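303aa long hypothetical esterase (Sulfolobus tokodaii, PDB 3AIN) probably hydrolyses carboxylic ester bonds as a thermostable carboxylesterase resembling hormone-sensitive lipase, working as a dimer in a thermoacidophilic archaeon. Local coordinates at residues I68-I77 / V142-V151; A132-V141 / Q228-D239. The protein carries 1 engineered substitution. All blocks are in the same frame, centred on the assembly; numbering follows the deposited sequence.

Contact 1. Residues I68-I77 / V142-V151; sequences ITIPGSETNI and VDSFDALKWV
OD2 of D146 is gripped by two donors of S73: the hydroxyl OG, 2.6 Å from OD2, donates to its syn lone pair, while the backbone N of S73, 2.9 Å from OD2, comes from above the carboxylate plane. The serine sits in the turn of a β-hairpin, strands 64-71 and 76-83 at one margin of the α/β-hydrolase sheet, and D146 belongs to helix 139-153, which packs across it; the axes of strand 68-71 and helical segment 142-151 run at 103° to each other, nearly perpendicular. A water donates to OD2 of D146 and OD1 of D143 and accepts from N of E74, so the turn and two successive helical turns share one polar cluster. R130 completes it, pairing with E74 and D143 and probably easing the gathering of acidic groups. The other oxygen of D146, OD1, forms a salt bridge with K149 NZ. Beyond the turn the interface becomes apolar. I77 CD1 rests against the helix backbone, 3.7 Å from D143 O, and I70 CD1 touches A147 CB. W150, its CG anti to the backbone N (chi1 -176°), lays one face of its indole against the strand: I70 CG1 stands over the six-membered ring, 4.1 Å from its centroid, and P71 CD over the five-membered ring on the same face. I68 CD1 approaches obliquely and ends 3.8 Å from W150 CZ3.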
loop_
_atom_site.group_PDB
_atom_site.type_symbol
_atom_site.label_atom_id
_atom_site.label_comp_id
_atom_site.label_asym_id
_atom_site.label_seq_id
_atom_site.Cartn_x
_atom_site.Cartn_y
_atom_site.Cartn_z
ATOM N N ILE A 68 -21.132 0.172 23.540
ATOM C CA ILE A 68 -22.169 1.204 23.643
ATOM C C ILE A 68 -23.406 0.798 22.834
ATOM O O ILE A 68 -23.388 -0.190 22.094
ATOM C CB ILE A 68 -21.695 2.590 23.133
ATOM C CG1 ILE A 68 -21.419 2.540 21.633
ATOM C CG2 ILE A 68 -20.498 3.112 23.938
ATOM C CD1 ILE A 68 -21.145 3.909 20.998
ATOM N N THR A 69 -24.518 1.466 23.113
ATOM C CA THR A 69 -25.733 1.304 22.309
ATOM C C THR A 69 -26.091 2.630 21.642
ATOM O O THR A 69 -26.165 3.691 22.301
ATOM C CB THR A 69 -26.928 0.861 23.189
ATOM O OG1 THR A 69 -26.631 -0.412 23.793
ATOM C CG2 THR A 69 -28.180 0.710 22.341
ATOM N N ILE A 70 -26.200 2.595 20.317
ATOM C CA ILE A 70 -26.518 3.784 19.545
ATOM C C ILE A 70 -28.001 3.766 19.181
ATOM O O ILE A 70 -28.533 2.732 18.769
ATOM C CB ILE A 70 -25.684 3.837 18.229
ATOM C CG1 ILE A 70 -24.201 4.053 18.555
ATOM C CG2 ILE A 70 -26.201 4.951 17.303
ATOM C CD1 ILE A 70 -23.304 3.930 17.311
ATOM N N PRO A 71 -28.712 4.848 19.518
ATOM C CA PRO A 71 -30.162 4.871 19.282
ATOM C C PRO A 71 -30.459 5.137 17.809
ATOM O O PRO A 71 -30.389 6.284 17.358
ATOM C CB PRO A 71 -30.641 6.050 20.148
ATOM C CG PRO A 71 -29.444 6.936 20.290
ATOM C CD PRO A 71 -28.228 6.037 20.242
ATOM N N GLY A 72 -30.814 4.093 17.079
ATOM C CA GLY A 72 -31.065 4.229 15.647
ATOM C C GLY A 72 -32.513 4.558 15.350
ATOM O O GLY A 72 -33.369 4.533 16.240
ATOM N N SER A 73 -32.787 4.874 14.089
ATOM C CA SER A 73 -34.143 5.192 13.656
ATOM C C SER A 73 -35.062 3.982 13.683
ATOM O O SER A 73 -36.276 4.108 13.897
ATOM C CB SER A 73 -34.105 5.827 12.265
ATOM O OG SER A 73 -33.644 4.892 11.292
ATOM N N GLU A 74 -34.490 2.800 13.536
ATOM C CA GLU A 74 -35.280 1.576 13.485
ATOM C C GLU A 74 -34.968 0.553 14.571
ATOM O O GLU A 74 -35.669 -0.456 14.719
ATOM C CB GLU A 74 -35.174 0.933 12.097
ATOM C CG GLU A 74 -35.734 1.813 10.989
ATOM C CD GLU A 74 -35.614 1.182 9.611
ATOM O OE1 GLU A 74 -35.098 0.050 9.499
ATOM O OE2 GLU A 74 -36.162 1.765 8.658
ATOM N N THR A 75 -33.845 0.739 15.251
ATOM C CA THR A 75 -33.382 -0.247 16.220
ATOM C C THR A 75 -32.304 0.391 17.090
ATOM O O THR A 75 -31.809 1.485 16.799
ATOM C CB THR A 75 -32.807 -1.493 15.521
ATOM O OG1 THR A 75 -32.637 -2.546 16.468
ATOM C CG2 THR A 75 -31.452 -1.160 14.892
ATOM N N ASN A 76 -32.016 -0.241 18.216
ATOM C CA ASN A 76 -30.876 0.173 19.012
ATOM C C ASN A 76 -29.669 -0.624 18.515
ATOM O O ASN A 76 -29.721 -1.843 18.423
ATOM C CB ASN A 76 -31.130 -0.133 20.498
ATOM C CG ASN A 76 -32.141 0.814 21.121
ATOM O OD1 ASN A 76 -32.171 2.001 20.804
ATOM N ND2 ASN A 76 -32.927 0.306 22.061
ATOM N N ILE A 77 -28.615 0.088 18.141
ATOM C CA ILE A 77 -27.509 -0.512 17.380
ATOM C C ILE A 77 -26.332 -0.680 18.339
ATOM O O ILE A 77 -25.779 0.301 18.817
ATOM C CB ILE A 77 -27.094 0.438 16.254
ATOM C CG1 ILE A 77 -28.295 0.694 15.336
ATOM C CG2 ILE A 77 -25.880 -0.110 15.466
ATOM C CD1 ILE A 77 -28.149 1.966 14.539
ATOM N N VAL A 142 -29.549 1.442 6.692
ATOM C CA VAL A 142 -30.167 2.352 7.653
ATOM C C VAL A 142 -29.338 2.390 8.948
ATOM O O VAL A 142 -29.030 3.461 9.459
ATOM C CB VAL A 142 -31.618 1.930 7.968
ATOM C CG1 VAL A 142 -32.168 2.744 9.161
ATOM C CG2 VAL A 142 -32.520 2.133 6.743
ATOM N N ASP A 143 -29.033 1.211 9.504
ATOM C CA ASP A 143 -28.206 1.149 10.706
ATOM C C ASP A 143 -26.823 1.770 10.509
ATOM O O ASP A 143 -26.297 2.442 11.399
ATOM C CB ASP A 143 -28.040 -0.292 11.190
ATOM C CG ASP A 143 -29.323 -0.882 11.712
ATOM O OD1 ASP A 143 -30.351 -0.181 11.713
ATOM O OD2 ASP A 143 -29.308 -2.081 12.054
ATOM N N SER A 144 -26.180 1.465 9.388
ATOM C CA SER A 144 -24.834 2.000 9.161
ATOM C C SER A 144 -24.804 3.510 9.102
ATOM O O SER A 144 -23.920 4.141 9.691
ATOM C CB SER A 144 -24.204 1.373 7.907
ATOM O OG SER A 144 -24.086 -0.049 8.080
ATOM N N PHE A 145 -25.807 4.102 8.449
ATOM C CA PHE A 145 -25.859 5.558 8.330
ATOM C C PHE A 145 -26.267 6.155 9.685
ATOM O O PHE A 145 -25.723 7.164 10.103
ATOM C CB PHE A 145 -26.882 5.973 7.267
ATOM C CG PHE A 145 -26.974 7.446 7.082
ATOM C CD1 PHE A 145 -25.837 8.168 6.760
ATOM C CD2 PHE A 145 -28.051 8.127 7.619
ATOM C CE1 PHE A 145 -25.871 9.564 6.715
ATOM C CE2 PHE A 145 -28.123 9.515 7.514
ATOM C CZ PHE A 145 -27.011 10.231 7.112
ATOM N N ASP A 146 -27.242 5.541 10.336
ATOM C CA ASP A 146 -27.715 6.056 11.641
ATOM C C ASP A 146 -26.538 6.061 12.624
ATOM O O ASP A 146 -26.363 7.016 13.389
ATOM C CB ASP A 146 -28.832 5.171 12.216
ATOM C CG ASP A 146 -30.181 5.390 11.529
ATOM O OD1 ASP A 146 -30.301 6.313 10.688
ATOM O OD2 ASP A 146 -31.102 4.609 11.805
ATOM N N ALA A 147 -25.742 4.989 12.622
ATOM C CA ALA A 147 -24.537 4.956 13.481
ATOM C C ALA A 147 -23.544 6.049 13.125
ATOM O O ALA A 147 -22.987 6.702 14.018
ATOM C CB ALA A 147 -23.864 3.542 13.425
ATOM N N LEU A 148 -23.278 6.258 11.843
ATOM C CA LEU A 148 -22.344 7.299 11.480
ATOM C C LEU A 148 -22.821 8.676 11.935
ATOM O O LEU A 148 -22.121 9.399 12.459
ATOM C CB LEU A 148 -22.103 7.306 9.985
ATOM C CG LEU A 148 -21.160 8.322 9.373
ATOM C CD1 LEU A 148 -21.848 9.593 9.354
ATOM C CD2 LEU A 148 -19.899 8.456 10.123
ATOM N N LYS A 149 -24.063 8.972 11.657
ATOM C CA LYS A 149 -24.616 10.262 12.003
ATOM C C LYS A 149 -24.553 10.479 13.509
ATOM O O LYS A 149 -24.214 11.486 13.941
ATOM C CB LYS A 149 -26.050 10.392 11.507
ATOM C CG LYS A 149 -26.773 11.650 11.884
ATOM C CD LYS A 149 -28.192 11.632 11.266
ATOM C CE LYS A 149 -29.199 10.638 11.939
ATOM N NZ LYS A 149 -29.667 9.316 11.272
ATOM N N TRP A 150 -24.919 9.475 14.272
ATOM C CA TRP A 150 -24.792 9.588 15.706
ATOM C C TRP A 150 -23.338 9.811 16.122
ATOM O O TRP A 150 -23.053 10.621 16.956
ATOM C CB TRP A 150 -25.391 8.366 16.416
ATOM C CG TRP A 150 -25.396 8.449 17.920
ATOM C CD1 TRP A 150 -26.406 8.897 18.708
ATOM C CD2 TRP A 150 -24.349 8.064 18.807
ATOM N NE1 TRP A 150 -26.052 8.821 20.026
ATOM C CE2 TRP A 150 -24.784 8.333 20.109
ATOM C CE3 TRP A 150 -23.071 7.582 18.628
ATOM C CZ2 TRP A 150 -24.004 8.087 21.192
ATOM C CZ3 TRP A 150 -22.314 7.339 19.704
ATOM C CH2 TRP A 150 -22.779 7.570 20.974
ATOM N N VAL A 151 -22.417 9.042 15.544
ATOM C CA VAL A 151 -21.020 9.274 15.913
ATOM C C VAL A 151 -20.557 10.694 15.567
ATOM O O VAL A 151 -19.855 11.336 16.346
ATOM C CB VAL A 151 -20.053 8.217 15.288
ATOM C CG1 VAL A 151 -18.607 8.611 15.555
ATOM C CG2 VAL A 151 -20.323 6.858 15.924
HETATM O O HOH W 1 -31.668 2.062 12.928
#

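Contact 2. Residues A132-V141 / Q228-D239. With PO4 (phosphate ion), chain G.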
loop_
_atom_site.group_PDB
_atom_site.type_symbol
_atom_site.label_atom_id
_atom_site.label_comp_id
_atom_site.label_asym_id
_atom_site.label_seq_id
_atom_site.Cartn_x
_atom_site.Cartn_y
_atom_site.Cartn_z
ATOM N N ALA A 132 -29.185 -9.737 7.294
ATOM C CA ALA A 132 -30.106 -10.582 6.537
ATOM C C ALA A 132 -29.837 -12.055 6.840
ATOM O O ALA A 132 -28.734 -12.401 7.263
ATOM C CB ALA A 132 -29.911 -10.299 5.016
ATOM N N PRO A 133 -30.800 -12.952 6.523
ATOM C CA PRO A 133 -32.113 -12.675 5.933
ATOM C C PRO A 133 -33.162 -12.171 6.936
ATOM O O PRO A 133 -34.258 -11.744 6.525
ATOM C CB PRO A 133 -32.534 -14.043 5.369
ATOM C CG PRO A 133 -31.914 -15.027 6.306
ATOM C CD PRO A 133 -30.568 -14.402 6.687
ATOM N N GLU A 134 -32.837 -12.186 8.232
ATOM C CA GLU A 134 -33.783 -11.684 9.253
ATOM C C GLU A 134 -34.206 -10.239 8.977
ATOM O O GLU A 134 -35.376 -9.858 9.154
ATOM C CB GLU A 134 -33.170 -11.779 10.665
ATOM C CG GLU A 134 -32.981 -13.191 11.174
ATOM C CD GLU A 134 -31.657 -13.809 10.735
ATOM O OE1 GLU A 134 -30.924 -13.141 9.968
ATOM O OE2 GLU A 134 -31.482 -15.037 10.935
ATOM N N ASN A 135 -33.236 -9.411 8.595
ATOM C CA ASN A 135 -33.494 -8.011 8.323
ATOM C C ASN A 135 -33.030 -7.708 6.907
ATOM O O ASN A 135 -31.835 -7.685 6.646
ATOM C CB ASN A 135 -32.723 -7.132 9.316
ATOM C CG ASN A 135 -33.012 -7.502 10.763
ATOM O OD1 ASN A 135 -34.022 -7.080 11.318
ATOM N ND2 ASN A 135 -32.196 -8.395 11.333
ATOM N N LYS A 136 -33.978 -7.604 5.977
ATOM C CA LYS A 136 -33.654 -7.389 4.559
ATOM C C LYS A 136 -33.080 -5.994 4.325
ATOM O O LYS A 136 -33.332 -5.073 5.089
ATOM C CB LYS A 136 -34.939 -7.553 3.727
ATOM C CG LYS A 136 -35.458 -8.983 3.682
ATOM C CD LYS A 136 -35.099 -9.601 2.351
ATOM C CE LYS A 136 -35.397 -11.073 2.278
ATOM N NZ LYS A 136 -34.528 -11.671 1.220
ATOM N N PHE A 137 -32.353 -5.825 3.215
ATOM C CA PHE A 137 -32.106 -4.492 2.680
ATOM C C PHE A 137 -33.391 -3.662 2.843
ATOM O O PHE A 137 -34.470 -4.151 2.519
ATOM C CB PHE A 137 -31.717 -4.648 1.190
ATOM C CG PHE A 137 -31.529 -3.347 0.470
ATOM C CD1 PHE A 137 -30.308 -2.688 0.512
ATOM C CD2 PHE A 137 -32.568 -2.789 -0.273
ATOM C CE1 PHE A 137 -30.113 -1.492 -0.152
ATOM C CE2 PHE A 137 -32.384 -1.593 -0.961
ATOM C CZ PHE A 137 -31.164 -0.943 -0.917
ATOM N N PRO A 138 -33.273 -2.369 3.206
ATOM C CA PRO A 138 -32.043 -1.634 3.463
ATOM C C PRO A 138 -31.666 -1.543 4.940
ATOM O O PRO A 138 -30.993 -0.593 5.325
ATOM C CB PRO A 138 -32.373 -0.231 2.974
ATOM C CG PRO A 138 -33.868 -0.086 3.281
ATOM C CD PRO A 138 -34.455 -1.481 3.182
ATOM N N ALA A 139 -32.016 -2.544 5.736
ATOM C CA ALA A 139 -31.791 -2.438 7.184
ATOM C C ALA A 139 -30.306 -2.187 7.512
ATOM O O ALA A 139 -29.977 -1.284 8.269
ATOM C CB ALA A 139 -32.278 -3.689 7.882
ATOM N N ALA A 140 -29.406 -2.917 6.855
ATOM C CA ALA A 140 -27.979 -2.727 7.121
ATOM C C ALA A 140 -27.531 -1.300 6.816
ATOM O O ALA A 140 -26.675 -0.756 7.506
ATOM C CB ALA A 140 -27.143 -3.749 6.320
ATOM N N VAL A 141 -28.054 -0.740 5.725
ATOM C CA VAL A 141 -27.726 0.620 5.321
ATOM C C VAL A 141 -28.290 1.641 6.310
ATOM O O VAL A 141 -27.615 2.619 6.677
ATOM C CB VAL A 141 -28.292 0.902 3.917
ATOM C CG1 VAL A 141 -28.081 2.367 3.529
ATOM C CG2 VAL A 141 -27.624 -0.026 2.924
ATOM N N GLN A 228 -29.546 -13.009 -2.591
ATOM C CA GLN A 228 -30.888 -13.513 -2.361
ATOM C C GLN A 228 -31.342 -13.291 -0.919
ATOM O O GLN A 228 -32.503 -12.972 -0.674
ATOM C CB GLN A 228 -30.950 -15.005 -2.696
ATOM C CG GLN A 228 -30.866 -15.279 -4.178
ATOM C CD GLN A 228 -30.972 -16.760 -4.492
ATOM O OE1 GLN A 228 -30.711 -17.600 -3.636
ATOM N NE2 GLN A 228 -31.234 -17.080 -5.754
ATOM N N GLN A 229 -30.430 -13.448 0.037
ATOM C CA GLN A 229 -30.790 -13.272 1.450
ATOM C C GLN A 229 -31.053 -11.796 1.738
ATOM O O GLN A 229 -31.930 -11.444 2.523
ATOM C CB GLN A 229 -29.655 -13.761 2.365
ATOM C CG GLN A 229 -29.187 -15.183 2.125
ATOM C CD GLN A 229 -30.337 -16.136 2.047
ATOM O OE1 GLN A 229 -31.223 -16.117 2.908
ATOM N NE2 GLN A 229 -30.434 -16.834 0.932
ATOM N N TYR A 230 -30.223 -10.928 1.158
ATOM C CA TYR A 230 -30.241 -9.506 1.497
ATOM C C TYR A 230 -31.354 -8.720 0.801
ATOM O O TYR A 230 -32.039 -7.911 1.441
ATOM C CB TYR A 230 -28.854 -8.919 1.155
ATOM C CG TYR A 230 -28.633 -7.471 1.501
ATOM C CD1 TYR A 230 -28.981 -6.948 2.747
ATOM C CD2 TYR A 230 -27.980 -6.631 0.603
ATOM C CE1 TYR A 230 -28.629 -5.649 3.116
ATOM C CE2 TYR A 230 -27.657 -5.329 0.957
ATOM C CZ TYR A 230 -27.928 -4.868 2.238
ATOM O OH TYR A 230 -27.599 -3.581 2.579
ATOM N N LEU A 231 -31.478 -8.869 -0.522
ATOM C CA LEU A 231 -32.373 -7.996 -1.276
ATOM C C LEU A 231 -33.849 -8.400 -1.148
ATOM O O LEU A 231 -34.142 -9.566 -0.896
ATOM C CB LEU A 231 -31.980 -7.974 -2.749
ATOM C CG LEU A 231 -30.567 -7.418 -2.980
ATOM C CD1 LEU A 231 -30.364 -7.283 -4.467
ATOM C CD2 LEU A 231 -30.394 -6.076 -2.305
ATOM N N ARG A 232 -34.751 -7.431 -1.343
ATOM C CA ARG A 232 -36.204 -7.685 -1.285
ATOM C C ARG A 232 -36.757 -8.070 -2.637
ATOM O O ARG A 232 -37.594 -8.961 -2.753
ATOM C CB ARG A 232 -36.957 -6.459 -0.793
ATOM C CG ARG A 232 -36.501 -5.960 0.562
ATOM C CD ARG A 232 -37.024 -4.578 0.813
ATOM N NE ARG A 232 -36.564 -3.601 -0.166
ATOM C CZ ARG A 232 -36.723 -2.298 -0.019
ATOM N NH1 ARG A 232 -37.420 -1.827 1.012
ATOM N NH2 ARG A 232 -36.225 -1.464 -0.915
ATOM N N SER A 233 -36.299 -7.384 -3.678
ATOM C CA SER A 233 -36.744 -7.728 -5.009
ATOM C C SER A 233 -35.769 -7.218 -6.063
ATOM O O SER A 233 -34.796 -6.540 -5.735
ATOM C CB SER A 233 -38.138 -7.173 -5.258
ATOM O OG SER A 233 -38.082 -5.821 -5.648
ATOM N N PHE A 234 -35.949 -7.701 -7.291
ATOM C CA PHE A 234 -35.076 -7.342 -8.409
ATOM C C PHE A 234 -34.941 -5.834 -8.513
ATOM O O PHE A 234 -33.895 -5.329 -8.918
ATOM C CB PHE A 234 -35.672 -7.906 -9.715
ATOM C CG PHE A 234 -34.662 -8.181 -10.786
ATOM C CD1 PHE A 234 -34.845 -7.664 -12.065
ATOM C CD2 PHE A 234 -33.665 -9.125 -10.588
ATOM C CE1 PHE A 234 -33.974 -7.981 -13.097
ATOM C CE2 PHE A 234 -32.798 -9.466 -11.624
ATOM C CZ PHE A 234 -32.941 -8.867 -12.873
ATOM N N ALA A 235 -36.009 -5.104 -8.213
ATOM C CA ALA A 235 -35.950 -3.660 -8.285
ATOM C C ALA A 235 -34.829 -3.043 -7.454
ATOM O O ALA A 235 -34.446 -1.902 -7.690
ATOM C CB ALA A 235 -37.288 -3.033 -7.929
ATOM N N ASP A 236 -34.442 -3.708 -6.366
ATOM C CA ASP A 236 -33.384 -3.141 -5.534
ATOM C C ASP A 236 -32.049 -3.061 -6.289
ATOM O O ASP A 236 -31.130 -2.358 -5.862
ATOM C CB ASP A 236 -33.187 -3.987 -4.274
ATOM C CG ASP A 236 -34.372 -3.900 -3.326
ATOM O OD1 ASP A 236 -35.008 -2.833 -3.279
ATOM O OD2 ASP A 236 -34.547 -4.839 -2.536
ATOM N N LEU A 237 -31.927 -3.784 -7.397
ATOM C CA LEU A 237 -30.721 -3.653 -8.219
ATOM C C LEU A 237 -30.582 -2.273 -8.855
ATOM O O LEU A 237 -29.482 -1.900 -9.286
ATOM C CB LEU A 237 -30.671 -4.734 -9.313
ATOM C CG LEU A 237 -30.735 -6.208 -8.891
ATOM C CD1 LEU A 237 -30.609 -7.094 -10.131
ATOM C CD2 LEU A 237 -29.652 -6.569 -7.875
ATOM N N LEU A 238 -31.669 -1.494 -8.869
ATOM C CA LEU A 238 -31.604 -0.082 -9.309
ATOM C C LEU A 238 -31.205 0.914 -8.212
ATOM O O LEU A 238 -31.231 2.137 -8.426
ATOM C CB LEU A 238 -32.955 0.362 -9.892
ATOM C CG LEU A 238 -33.223 0.361 -11.394
ATOM C CD1 LEU A 238 -32.303 -0.558 -12.164
ATOM C CD2 LEU A 238 -34.692 0.064 -11.627
ATOM N N ASP A 239 -31.022 0.422 -6.990
ATOM C CA ASP A 239 -30.910 1.303 -5.824
ATOM C C ASP A 239 -29.438 1.530 -5.507
ATOM O O ASP A 239 -28.719 0.562 -5.290
ATOM C CB ASP A 239 -31.539 0.576 -4.627
ATOM C CG ASP A 239 -31.888 1.510 -3.486
ATOM O OD1 ASP A 239 -31.106 2.429 -3.159
ATOM O OD2 ASP A 239 -32.967 1.300 -2.891
HETATM P P PO4 G . -37.068 1.858 1.214
HETATM O O1 PO4 G . -38.268 2.661 0.758
HETATM O O2 PO4 G . -37.565 0.772 2.145
HETATM O O3 PO4 G . -36.420 1.220 0.007
HETATM O O4 PO4 G . -36.094 2.781 1.926
#
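With CG anti to the backbone N in both F137 (chi1 176°) and Y230 (chi1 -177°), the edge of the F137 ring is directed at the face of Y230 in an offset edge-to-face pair, planes at 81°. F137 CB sits over the centre of the tyrosine ring, 3.8 Å from its centroid, and F137 N donates to Y230 O (2.8 Å). The far edge of the phenylalanine ring reaches D239, with CZ 3.5 Å from OD2, a carboxylate paired with R241. K136, bent at chi2, folds back so that NZ donates to Q229 O (2.9 Å) in the last turn of helix 220-230 and to L231 O (3.0 Å) just past its end. R232 lies with one guanidinium face against F137 O and P138 CD. Its NH2 makes a salt bridge to D236 OD1 (3.0 Å), which lies close to the guanidinium plane, and NH1 and NH2 hold a phosphate, probably from the crystallisation liquor, that R241 also binds. D236 OD2 takes the backbone N of R232 and of S233. P133 and P138 follow cis peptide bonds, P138 in the N-cap position of helix 139-153, whose first turn thus packs against the helical insertion between strands 192-196 and 255-260, where α/β-hydrolases commonly carry cap elements.

In the fold
From the N terminus the chain runs through helix 43-54 into the hairpin of strands 64-71 and 76-83, then through strand 92-96, helix 110-120 and strand 123-127 before helix 139-153 returns to the hairpin and closes contact 1 across 64 intervening residues. Contact 2 opens in the loop leading into that helix and its first turn, and closes 86 residues later, beyond strands 164-169 and 192-196, at the end of helix 220-230 and the chain just after it. The two loops therefore cross, and residues 132-141 and 142-151 adjoin. Helix 139-153 is their common element: most of its length meets the outer hairpin of the sheet, while its N-terminal end and preceding loop join the region following strand 192-196.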